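Local coordinates for protein glutathione S-transferase (Agrobacterium tumefaciens, PDB 2YCD) that probably conjugates glutathione to electrophilic compounds, as a member of the glutathione transferase superfamily, and may serve in herbicide detoxification in this soil bacterium, at residues P15-E23 against D35-E43; T149-L157 against L188-Y197. All coordinates share one frame; numbering follows the deposited sequence. Where two conformers were deposited one is given.

Contact 1. Residues P15-E23 against D35-E43. With GTB (S-(p-nitrobenzyl)glutathione), chain B.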
loop_
_atom_site.group_PDB
_atom_site.type_symbol
_atom_site.label_atom_id
_atom_site.label_comp_id
_atom_site.label_asym_id
_atom_site.label_seq_id
_atom_site.Cartn_x
_atom_site.Cartn_y
_atom_site.Cartn_z
ATOM N N PRO A 15 -24.902 -13.065 -5.850
ATOM C CA PRO A 15 -25.291 -11.680 -6.123
ATOM C C PRO A 15 -24.126 -10.857 -6.668
ATOM O O PRO A 15 -22.999 -10.973 -6.183
ATOM C CB PRO A 15 -25.704 -11.170 -4.745
ATOM C CG PRO A 15 -24.898 -11.958 -3.800
ATOM C CD PRO A 15 -24.719 -13.319 -4.412
ATOM N N ASN A 16 -24.399 -10.040 -7.678
ATOM C CA ASN A 16 -23.451 -9.033 -8.152
ATOM C C ASN A 16 -23.006 -8.143 -6.996
ATOM O O ASN A 16 -23.797 -7.851 -6.109
ATOM C CB ASN A 16 -24.148 -8.135 -9.175
ATOM C CG ASN A 16 -24.585 -8.873 -10.430
ATOM O OD1 ASN A 16 -24.065 -9.941 -10.780
ATOM N ND2 ASN A 16 -25.554 -8.290 -11.121
ATOM N N PRO A 17 -21.745 -7.696 -7.008
ATOM C CA PRO A 17 -21.298 -6.752 -5.990
ATOM C C PRO A 17 -21.734 -5.312 -6.302
ATOM O O PRO A 17 -22.051 -4.962 -7.450
ATOM C CB PRO A 17 -19.774 -6.878 -6.065
ATOM C CG PRO A 17 -19.518 -7.151 -7.504
ATOM C CD PRO A 17 -20.664 -8.059 -7.942
ATOM N N THR A 18 -21.769 -4.501 -5.248
ATOM C CA THR A 18 -22.084 -3.084 -5.328
ATOM C C THR A 18 -20.895 -2.288 -4.777
ATOM O O THR A 18 -20.393 -2.587 -3.694
ATOM C CB THR A 18 -23.343 -2.742 -4.508
ATOM O OG1 THR A 18 -24.447 -3.477 -5.053
ATOM C CG2 THR A 18 -23.638 -1.242 -4.577
ATOM N N ILE A 19 -20.435 -1.300 -5.533
ATOM C CA ILE A 19 -19.325 -0.470 -5.091
ATOM C C ILE A 19 -19.749 0.975 -4.885
ATOM O O ILE A 19 -20.638 1.484 -5.578
ATOM C CB ILE A 19 -18.139 -0.553 -6.052
ATOM C CG1 ILE A 19 -18.470 0.113 -7.372
ATOM C CG2 ILE A 19 -17.702 -2.028 -6.235
ATOM C CD1 ILE A 19 -17.278 0.165 -8.322
ATOM N N THR A 20 -19.148 1.638 -3.915
ATOM C CA THR A 20 -19.454 3.052 -3.708
ATOM C C THR A 20 -18.521 3.931 -4.524
ATOM O O THR A 20 -17.330 3.614 -4.706
ATOM C CB THR A 20 -19.364 3.453 -2.234
ATOM O OG1 THR A 20 -18.086 3.038 -1.725
ATOM C CG2 THR A 20 -20.500 2.816 -1.406
ATOM N N VAL A 21 -19.073 5.033 -5.026
ATOM C CA VAL A 21 -18.364 5.954 -5.921
ATOM C C VAL A 21 -18.842 7.371 -5.614
ATOM O O VAL A 21 -19.871 7.539 -4.959
ATOM C CB VAL A 21 -18.642 5.646 -7.416
ATOM C CG1 VAL A 21 -18.338 4.177 -7.731
ATOM C CG2 VAL A 21 -20.091 5.999 -7.801
ATOM N N PHE A 22 -18.092 8.381 -6.046
ATOM C CA PHE A 22 -18.546 9.769 -5.898
ATOM C C PHE A 22 -19.781 10.007 -6.767
ATOM O O PHE A 22 -19.817 9.612 -7.934
ATOM C CB PHE A 22 -17.482 10.769 -6.380
ATOM C CG PHE A 22 -16.275 10.912 -5.490
ATOM C CD1 PHE A 22 -16.357 11.574 -4.272
ATOM C CD2 PHE A 22 -15.037 10.471 -5.928
ATOM C CE1 PHE A 22 -15.230 11.748 -3.478
ATOM C CE2 PHE A 22 -13.902 10.630 -5.140
ATOM C CZ PHE A 22 -13.994 11.270 -3.916
ATOM N N GLU A 23 -20.781 10.684 -6.214
ATOM C CA GLU A 23 -21.856 11.224 -7.042
ATOM C C GLU A 23 -21.321 12.290 -8.001
ATOM O O GLU A 23 -21.674 12.298 -9.176
ATOM C CB GLU A 23 -22.975 11.783 -6.166
ATOM C CG GLU A 23 -24.207 12.214 -6.943
ATOM C CD GLU A 23 -25.329 12.637 -6.022
ATOM O OE1 GLU A 23 -25.071 13.468 -5.129
ATOM O OE2 GLU A 23 -26.459 12.124 -6.179
ATOM N N ASP A 35 -12.243 4.135 -7.468
ATOM C CA ASP A 35 -13.207 3.160 -7.985
ATOM C C ASP A 35 -12.743 2.618 -9.345
ATOM O O ASP A 35 -13.113 1.509 -9.731
ATOM C CB ASP A 35 -14.608 3.776 -8.126
ATOM C CG ASP A 35 -14.634 4.968 -9.078
ATOM O OD1 ASP A 35 -13.938 5.972 -8.803
ATOM O OD2 ASP A 35 -15.329 4.920 -10.112
ATOM N N MET A 36 -11.920 3.369 -10.070
ATOM C CA MET A 36 -11.555 2.956 -11.420
ATOM C C MET A 36 -10.843 1.586 -11.489
ATOM O O MET A 36 -11.219 0.738 -12.306
ATOM C CB MET A 36 -10.751 4.048 -12.118
ATOM C CG MET A 36 -10.383 3.690 -13.536
ATOM S SD MET A 36 -11.814 3.584 -14.667
ATOM C CE MET A 36 -10.920 3.008 -16.094
ATOM N N PRO A 37 -9.820 1.351 -10.643
ATOM C CA PRO A 37 -9.181 0.024 -10.730
ATOM C C PRO A 37 -10.137 -1.097 -10.371
ATOM O O PRO A 37 -10.028 -2.185 -10.928
ATOM C CB PRO A 37 -8.013 0.103 -9.720
ATOM C CG PRO A 37 -8.315 1.351 -8.871
ATOM C CD PRO A 37 -9.037 2.286 -9.815
ATOM N N VAL A 38 -11.077 -0.848 -9.456
ATOM C CA VAL A 38 -12.077 -1.852 -9.108
ATOM C C VAL A 38 -13.012 -2.145 -10.304
ATOM O O VAL A 38 -13.261 -3.302 -10.627
ATOM C CB VAL A 38 -12.890 -1.385 -7.879
ATOM C CG1 VAL A 38 -14.035 -2.358 -7.597
ATOM C CG2 VAL A 38 -11.967 -1.254 -6.651
ATOM N N ARG A 39 -13.547 -1.100 -10.934
ATOM C CA ARG A 39 -14.383 -1.253 -12.125
ATOM C C ARG A 39 -13.631 -2.016 -13.208
ATOM O O ARG A 39 -14.199 -2.903 -13.870
ATOM C CB ARG A 39 -14.781 0.118 -12.666
ATOM C CG ARG A 39 -15.712 0.942 -11.778
ATOM C CD ARG A 39 -15.929 2.281 -12.479
ATOM N NE ARG A 39 -16.866 3.208 -11.840
ATOM C CZ ARG A 39 -18.176 3.210 -12.084
ATOM N NH1 ARG A 39 -18.735 2.262 -12.838
ATOM N NH2 ARG A 39 -18.941 4.133 -11.523
ATOM N N TRP A 40 -12.376 -1.649 -13.435
ATOM C CA TRP A 40 -11.571 -2.295 -14.463
ATOM C C TRP A 40 -11.373 -3.789 -14.157
ATOM O O TRP A 40 -11.551 -4.655 -15.039
ATOM C CB TRP A 40 -10.248 -1.524 -14.586
ATOM C CG TRP A 40 -9.313 -1.965 -15.708
ATOM C CD1 TRP A 40 -9.550 -2.925 -16.670
ATOM C CD2 TRP A 40 -8.005 -1.446 -15.973
ATOM N NE1 TRP A 40 -8.452 -3.032 -17.508
ATOM C CE2 TRP A 40 -7.490 -2.144 -17.093
ATOM C CE3 TRP A 40 -7.203 -0.477 -15.345
ATOM C CZ2 TRP A 40 -6.211 -1.891 -17.612
ATOM C CZ3 TRP A 40 -5.938 -0.216 -15.865
ATOM C CH2 TRP A 40 -5.454 -0.920 -16.993
ATOM N N ALA A 41 -11.069 -4.127 -12.905
ATOM C CA ALA A 41 -10.942 -5.529 -12.527
ATOM C C ALA A 41 -12.235 -6.307 -12.784
ATOM O O ALA A 41 -12.208 -7.431 -13.320
ATOM C CB ALA A 41 -10.512 -5.655 -11.061
ATOM N N LEU A 42 -13.367 -5.742 -12.364
ATOM C CA LEU A 42 -14.665 -6.395 -12.616
ATOM C C LEU A 42 -14.916 -6.602 -14.108
ATOM O O LEU A 42 -15.389 -7.665 -14.518
ATOM C CB LEU A 42 -15.803 -5.599 -11.965
ATOM C CG LEU A 42 -15.754 -5.567 -10.430
ATOM C CD1 LEU A 42 -16.600 -4.434 -9.864
ATOM C CD2 LEU A 42 -16.185 -6.916 -9.839
ATOM N N GLU A 43 -14.592 -5.605 -14.922
ATOM C CA GLU A 43 -14.773 -5.760 -16.366
ATOM C C GLU A 43 -13.832 -6.796 -16.988
ATOM O O GLU A 43 -14.241 -7.525 -17.903
ATOM C CB GLU A 43 -14.659 -4.406 -17.061
ATOM C CG GLU A 43 -15.858 -3.468 -16.783
ATOM C CD GLU A 43 -17.148 -3.966 -17.415
ATOM O OE1 GLU A 43 -17.110 -4.912 -18.222
ATOM O OE2 GLU A 43 -18.209 -3.386 -17.095
HETATM N N1 GTB B . -6.355 3.437 0.566
HETATM C CA1 GTB B . -7.699 3.750 0.059
HETATM C C1 GTB B . -8.008 2.904 -1.150
HETATM O O11 GTB B . -7.072 2.681 -1.946
HETATM O O12 GTB B . -9.175 2.476 -1.319
HETATM C CB1 GTB B . -7.764 5.254 -0.248
HETATM C CG1 GTB B . -9.178 5.674 -0.644
HETATM C CD1 GTB B . -9.240 7.130 -1.063
HETATM O OE1 GTB B . -8.222 7.821 -1.022
HETATM N N2 GTB B . -10.426 7.572 -1.476
HETATM C CA2 GTB B . -10.634 8.949 -1.926
HETATM C C2 GTB B . -11.782 9.599 -1.217
HETATM O O2 GTB B . -12.794 8.971 -0.913
HETATM C CB2 GTB B . -11.048 8.927 -3.410
HETATM S SG2 GTB B . -9.797 8.371 -4.518
HETATM N N3 GTB B . -11.644 10.901 -0.960
HETATM C CA3 GTB B . -12.664 11.732 -0.343
HETATM C C3 GTB B . -12.336 12.166 1.056
HETATM O O31 GTB B . -11.221 11.889 1.540
HETATM O O32 GTB B . -13.231 12.796 1.666
HETATM C "C'" GTB B . -8.527 9.600 -4.481
HETATM C "C1'" GTB B . -8.662 10.605 -5.595
HETATM C "C2'" GTB B . -9.336 11.796 -5.380
HETATM C "C3'" GTB B . -9.449 12.724 -6.414
HETATM C "C4'" GTB B . -8.881 12.454 -7.657
HETATM N N41 GTB B . -8.987 13.396 -8.698
HETATM O O41 GTB B . -8.404 13.228 -9.767
HETATM O O42 GTB B . -9.657 14.395 -8.516
HETATM C "C5'" GTB B . -8.200 11.263 -7.861
HETATM C "C6'" GTB B . -8.083 10.336 -6.830
HETATM O O HOH W 1 -15.845 7.892 -7.880
#
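Ile19 and Val21 of strand 18-22 pack on Asp35, Val38, Arg39 and Leu42 in a buried strand-on-helix contact of the N-terminal domain. The axes of the short segments approach to 9.7 Å and run roughly antiparallel, at 145°. No hydrogen bond joins the segments directly. In the conformer given, Ile19 lies across the middle of the interface and uses two branches. Its CG2 slides past Val38 CG1 at 3.9 Å. Its CD1 rests on the aliphatic start of Arg39, 3.9 Å from CG. At the far end Pro17 CG meets Leu42 CD2 at 4.1 Å.

Val21 packs across the Asp35-Arg39 pair at about a right angle. Its chi1 of -54° puts CG1 beside the backbone N, facing the helix, 3.8 Å from Asp35 CB and from Arg39 NH2. Arg39 NE donates to Asp35 OD2 in a salt bridge of 2.9 Å, fairly straight at 163°. The N-H meets the anti lone pair of OD2, which lies in the guanidinium plane. Arg39 NH1 has a further partner in Tyr49 OH, and together these bonds probably limit rotation of the guanidinium. A water accepts from Phe22 N and donates weakly to Asp35 OD1, linking strand end to helix.

Phe22 turns to the ligand, with CE2 3.7 Å from CB2 of S-(p-nitrobenzyl)glutathione. This is the first strand and helix of the thioredoxin-like beta-alpha-beta unit, beside the glutathione pocket.

Contact 2. Residues T149-L157 against L188-Y197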
loop_
_atom_site.group_PDB
_atom_site.type_symbol
_atom_site.label_atom_id
_atom_site.label_comp_id
_atom_site.label_asym_id
_atom_site.label_seq_id
_atom_site.Cartn_x
_atom_site.Cartn_y
_atom_site.Cartn_z
ATOM N N THR A 149 10.134 17.030 -4.347
ATOM C CA THR A 149 9.282 15.866 -4.599
ATOM C C THR A 149 9.416 15.419 -6.049
ATOM O O THR A 149 9.371 14.228 -6.343
ATOM C CB THR A 149 7.802 16.124 -4.256
ATOM O OG1 THR A 149 7.303 17.221 -5.033
ATOM C CG2 THR A 149 7.633 16.436 -2.778
ATOM N N LYS A 150 9.605 16.362 -6.969
ATOM C CA LYS A 150 9.785 15.990 -8.368
ATOM C C LYS A 150 11.061 15.171 -8.566
ATOM O O LYS A 150 11.073 14.183 -9.312
ATOM C CB LYS A 150 9.770 17.221 -9.296
ATOM C CG LYS A 150 9.686 16.867 -10.786
ATOM C CD LYS A 150 9.733 18.105 -11.675
ATOM C CE LYS A 150 9.584 17.710 -13.138
ATOM N NZ LYS A 150 9.524 18.892 -14.043
ATOM N N GLU A 151 12.137 15.573 -7.898
ATOM C CA GLU A 151 13.390 14.826 -8.013
ATOM C C GLU A 151 13.231 13.383 -7.520
ATOM O O GLU A 151 13.674 12.444 -8.179
ATOM C CB GLU A 151 14.511 15.539 -7.259
ATOM C CG GLU A 151 15.864 14.842 -7.341
ATOM C CD GLU A 151 16.938 15.558 -6.531
ATOM O OE1 GLU A 151 16.605 16.523 -5.810
ATOM O OE2 GLU A 151 18.116 15.155 -6.617
ATOM N N GLN A 152 12.583 13.205 -6.377
ATOM C CA GLN A 152 12.345 11.860 -5.863
ATOM C C GLN A 152 11.438 11.043 -6.795
ATOM O O GLN A 152 11.653 9.835 -6.994
ATOM C CB GLN A 152 11.762 11.922 -4.450
ATOM C CG GLN A 152 11.458 10.562 -3.870
ATOM C CD GLN A 152 12.689 9.661 -3.790
ATOM O OE1 GLN A 152 12.699 8.554 -4.334
ATOM N NE2 GLN A 152 13.726 10.129 -3.107
ATOM N N LEU A 153 10.437 11.701 -7.381
ATOM C CA LEU A 153 9.562 11.031 -8.339
ATOM C C LEU A 153 10.315 10.560 -9.594
ATOM O O LEU A 153 10.171 9.411 -10.036
ATOM C CB LEU A 153 8.364 11.926 -8.717
ATOM C CG LEU A 153 7.491 11.398 -9.850
ATOM C CD1 LEU A 153 6.874 10.056 -9.474
ATOM C CD2 LEU A 153 6.413 12.414 -10.179
ATOM N N LEU A 154 11.130 11.442 -10.172
ATOM C CA LEU A 154 11.866 11.075 -11.375
ATOM C C LEU A 154 12.813 9.902 -11.125
ATOM O O LEU A 154 12.967 9.043 -11.982
ATOM C CB LEU A 154 12.618 12.286 -11.949
ATOM C CG LEU A 154 11.737 13.480 -12.334
ATOM C CD1 LEU A 154 12.559 14.604 -12.981
ATOM C CD2 LEU A 154 10.615 13.049 -13.249
ATOM N N LYS A 155 13.412 9.847 -9.942
ATOM C CA LYS A 155 14.254 8.718 -9.570
ATOM C C LYS A 155 13.462 7.394 -9.560
ATOM O O LYS A 155 13.914 6.386 -10.095
ATOM C CB LYS A 155 14.924 8.996 -8.221
ATOM C CG LYS A 155 15.815 7.873 -7.727
ATOM C CD LYS A 155 16.614 8.309 -6.509
ATOM C CE LYS A 155 17.532 7.193 -6.019
ATOM N NZ LYS A 155 16.773 6.031 -5.464
ATOM N N ARG A 156 12.272 7.402 -8.962
ATOM C CA ARG A 156 11.431 6.203 -8.950
ATOM C C ARG A 156 10.961 5.804 -10.349
ATOM O O ARG A 156 10.883 4.618 -10.664
ATOM C CB ARG A 156 10.213 6.402 -8.040
ATOM C CG ARG A 156 10.555 6.430 -6.573
ATOM C CD ARG A 156 10.901 5.043 -6.024
ATOM N NE ARG A 156 11.214 5.144 -4.606
ATOM C CZ ARG A 156 12.423 5.000 -4.078
ATOM N NH1 ARG A 156 13.472 4.716 -4.841
ATOM N NH2 ARG A 156 12.578 5.126 -2.763
ATOM N N LEU A 157 10.651 6.786 -11.196
ATOM C CA LEU A 157 10.270 6.493 -12.569
ATOM C C LEU A 157 11.451 5.953 -13.391
ATOM O O LEU A 157 11.277 5.044 -14.190
ATOM C CB LEU A 157 9.640 7.718 -13.250
ATOM C CG LEU A 157 8.333 8.235 -12.620
ATOM C CD1 LEU A 157 7.840 9.484 -13.331
ATOM C CD2 LEU A 157 7.228 7.180 -12.650
ATOM N N LEU A 188 -0.355 10.948 -13.364
ATOM C CA LEU A 188 0.673 11.816 -13.952
ATOM C C LEU A 188 0.347 12.316 -15.348
ATOM O O LEU A 188 1.140 13.084 -15.915
ATOM C CB LEU A 188 2.017 11.101 -14.011
ATOM C CG LEU A 188 2.645 10.780 -12.662
ATOM C CD1 LEU A 188 3.903 9.964 -12.886
ATOM C CD2 LEU A 188 2.972 12.071 -11.905
ATOM N N GLU A 189 -0.766 11.886 -15.934
ATOM C CA GLU A 189 -1.071 12.282 -17.319
ATOM C C GLU A 189 -1.065 13.802 -17.497
ATOM O O GLU A 189 -0.414 14.311 -18.402
ATOM C CB GLU A 189 -2.407 11.698 -17.800
ATOM C CG GLU A 189 -2.376 10.197 -18.078
ATOM C CD GLU A 189 -3.722 9.641 -18.550
ATOM O OE1 GLU A 189 -4.754 10.323 -18.378
ATOM O OE2 GLU A 189 -3.745 8.512 -19.093
ATOM N N SER A 190 -1.756 14.516 -16.615
ATOM C CA SER A 190 -1.914 15.967 -16.732
ATOM C C SER A 190 -0.590 16.733 -16.625
ATOM O O SER A 190 -0.471 17.858 -17.133
ATOM C CB SER A 190 -2.899 16.472 -15.671
ATOM O OG SER A 190 -2.357 16.327 -14.369
ATOM N N SER A 191 0.399 16.125 -15.973
ATOM C CA SER A 191 1.694 16.767 -15.732
ATOM C C SER A 191 2.614 16.670 -16.948
ATOM O O SER A 191 3.551 17.453 -17.085
ATOM C CB SER A 191 2.380 16.130 -14.528
ATOM O OG SER A 191 2.898 14.842 -14.853
ATOM N N GLY A 192 2.362 15.696 -17.816
ATOM C CA GLY A 192 3.208 15.463 -18.977
ATOM C C GLY A 192 4.511 14.737 -18.667
ATOM O O GLY A 192 5.290 14.424 -19.574
ATOM N N ILE A 193 4.743 14.441 -17.391
ATOM C CA ILE A 193 5.993 13.801 -16.976
ATOM C C ILE A 193 6.280 12.471 -17.683
ATOM O O ILE A 193 7.435 12.143 -17.972
ATOM C CB ILE A 193 6.039 13.627 -15.434
ATOM C CG1 ILE A 193 6.229 14.996 -14.772
ATOM C CG2 ILE A 193 7.158 12.677 -15.027
ATOM C CD1 ILE A 193 6.003 15.002 -13.274
ATOM N N LEU A 194 5.242 11.703 -17.983
ATOM C CA LEU A 194 5.452 10.400 -18.618
ATOM C C LEU A 194 5.966 10.475 -20.053
ATOM O O LEU A 194 6.460 9.486 -20.585
ATOM C CB LEU A 194 4.184 9.557 -18.567
ATOM C CG LEU A 194 3.793 9.141 -17.154
ATOM C CD1 LEU A 194 2.443 8.456 -17.186
ATOM C CD2 LEU A 194 4.869 8.235 -16.532
ATOM N N LYS A 195 5.847 11.634 -20.687
ATOM C CA LYS A 195 6.384 11.793 -22.040
ATOM C C LYS A 195 7.901 11.581 -22.050
ATOM O O LYS A 195 8.477 11.222 -23.074
ATOM C CB LYS A 195 6.026 13.168 -22.613
ATOM C CG LYS A 195 4.523 13.422 -22.724
ATOM C CD LYS A 195 4.220 14.883 -23.035
ATOM C CE LYS A 195 4.728 15.283 -24.413
ATOM N NZ LYS A 195 4.300 16.662 -24.785
ATOM N N ASP A 196 8.542 11.791 -20.905
ATOM C CA ASP A 196 9.980 11.593 -20.798
ATOM C C ASP A 196 10.360 10.146 -20.489
ATOM O O ASP A 196 11.537 9.824 -20.367
ATOM C CB ASP A 196 10.580 12.532 -19.749
ATOM C CG ASP A 196 10.572 13.977 -20.200
ATOM O OD1 ASP A 196 10.819 14.219 -21.401
ATOM O OD2 ASP A 196 10.314 14.865 -19.359
ATOM N N TYR A 197 9.352 9.280 -20.377
ATOM C CA TYR A 197 9.573 7.866 -20.101
ATOM C C TYR A 197 8.819 7.017 -21.120
ATOM O O TYR A 197 7.742 6.482 -20.837
ATOM C CB TYR A 197 9.131 7.524 -18.669
ATOM C CG TYR A 197 9.980 8.222 -17.635
ATOM C CD1 TYR A 197 9.642 9.486 -17.172
ATOM C CD2 TYR A 197 11.129 7.624 -17.133
ATOM C CE1 TYR A 197 10.421 10.142 -16.254
ATOM C CE2 TYR A 197 11.919 8.266 -16.204
ATOM C CZ TYR A 197 11.566 9.522 -15.767
ATOM O OH TYR A 197 12.353 10.155 -14.844
#
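The side chains of Leu157 and Tyr197 cross at about a right angle where helix 142-164 packs on the loop before helix 198-208, in the all-helical C-terminal domain of the GST fold. Leu157 CB lies over one face of the tyrosine ring, 3.8 Å from its centroid and 18° off the normal. This is a CH-pi contact, displaced toward the rim near CZ. The opposing loop carries a short 3-10 turn, 193-196, and Tyr197 follows it at the N-cap position of the next helix.

Ile193 fills the middle of the interface with two branches. Its CG2 touches Leu157 CD1 at 3.7 Å and Leu154 CD2 at 3.9 Å. The Leu157 side chain comes in at about a right angle, while that of Leu154 is oblique. With chi1 at -71° the other branch starts beside the backbone N, and Ile193 CD1 at its end meets Leu153 CD2 tip to tip at 4.1 Å. That same leucine methyl also meets Leu188 CD2 end on, at 3.9 Å. Phe129 and Ile126 of helix 105-135 touch Ile193 and Leu153, respectively, so this apolar layer continues into a third helix. At the solvent side the aliphatic chain of Lys150 comes loosely up to Ile193.

The loop also has internal polar bonds. Leu188 O accepts from both the backbone N and the hydroxyl of Ser191. Ser191 OG accepts from Ile193 N, forming an ST turn. The Tyr197 hydroxyl is hydrogen-bonded to Asp158 OD1, just beyond the helical segment, and Tyr197 OH lies 3.1 Å from Leu154 O.

Contact 1 is fully buried and holds a strand against a helix in the thioredoxin-like domain. Contact 2 is partly buried and joins a helix to a loop within the helical domain. They share no secondary-structure element. They lie on opposite sides of the chain's centre, with centres 28 Å apart. Both rely on branched aliphatic side chains, but their polar parts differ. Contact 1 includes a buried salt bridge and a bridging water. Contact 2 adds an aromatic face and a serine whose hydrogen bonds stay within its own loop. Contact 1 borders the ligand pocket, whereas the Leu188 side chain of contact 2 is about 11 Å from the ligand.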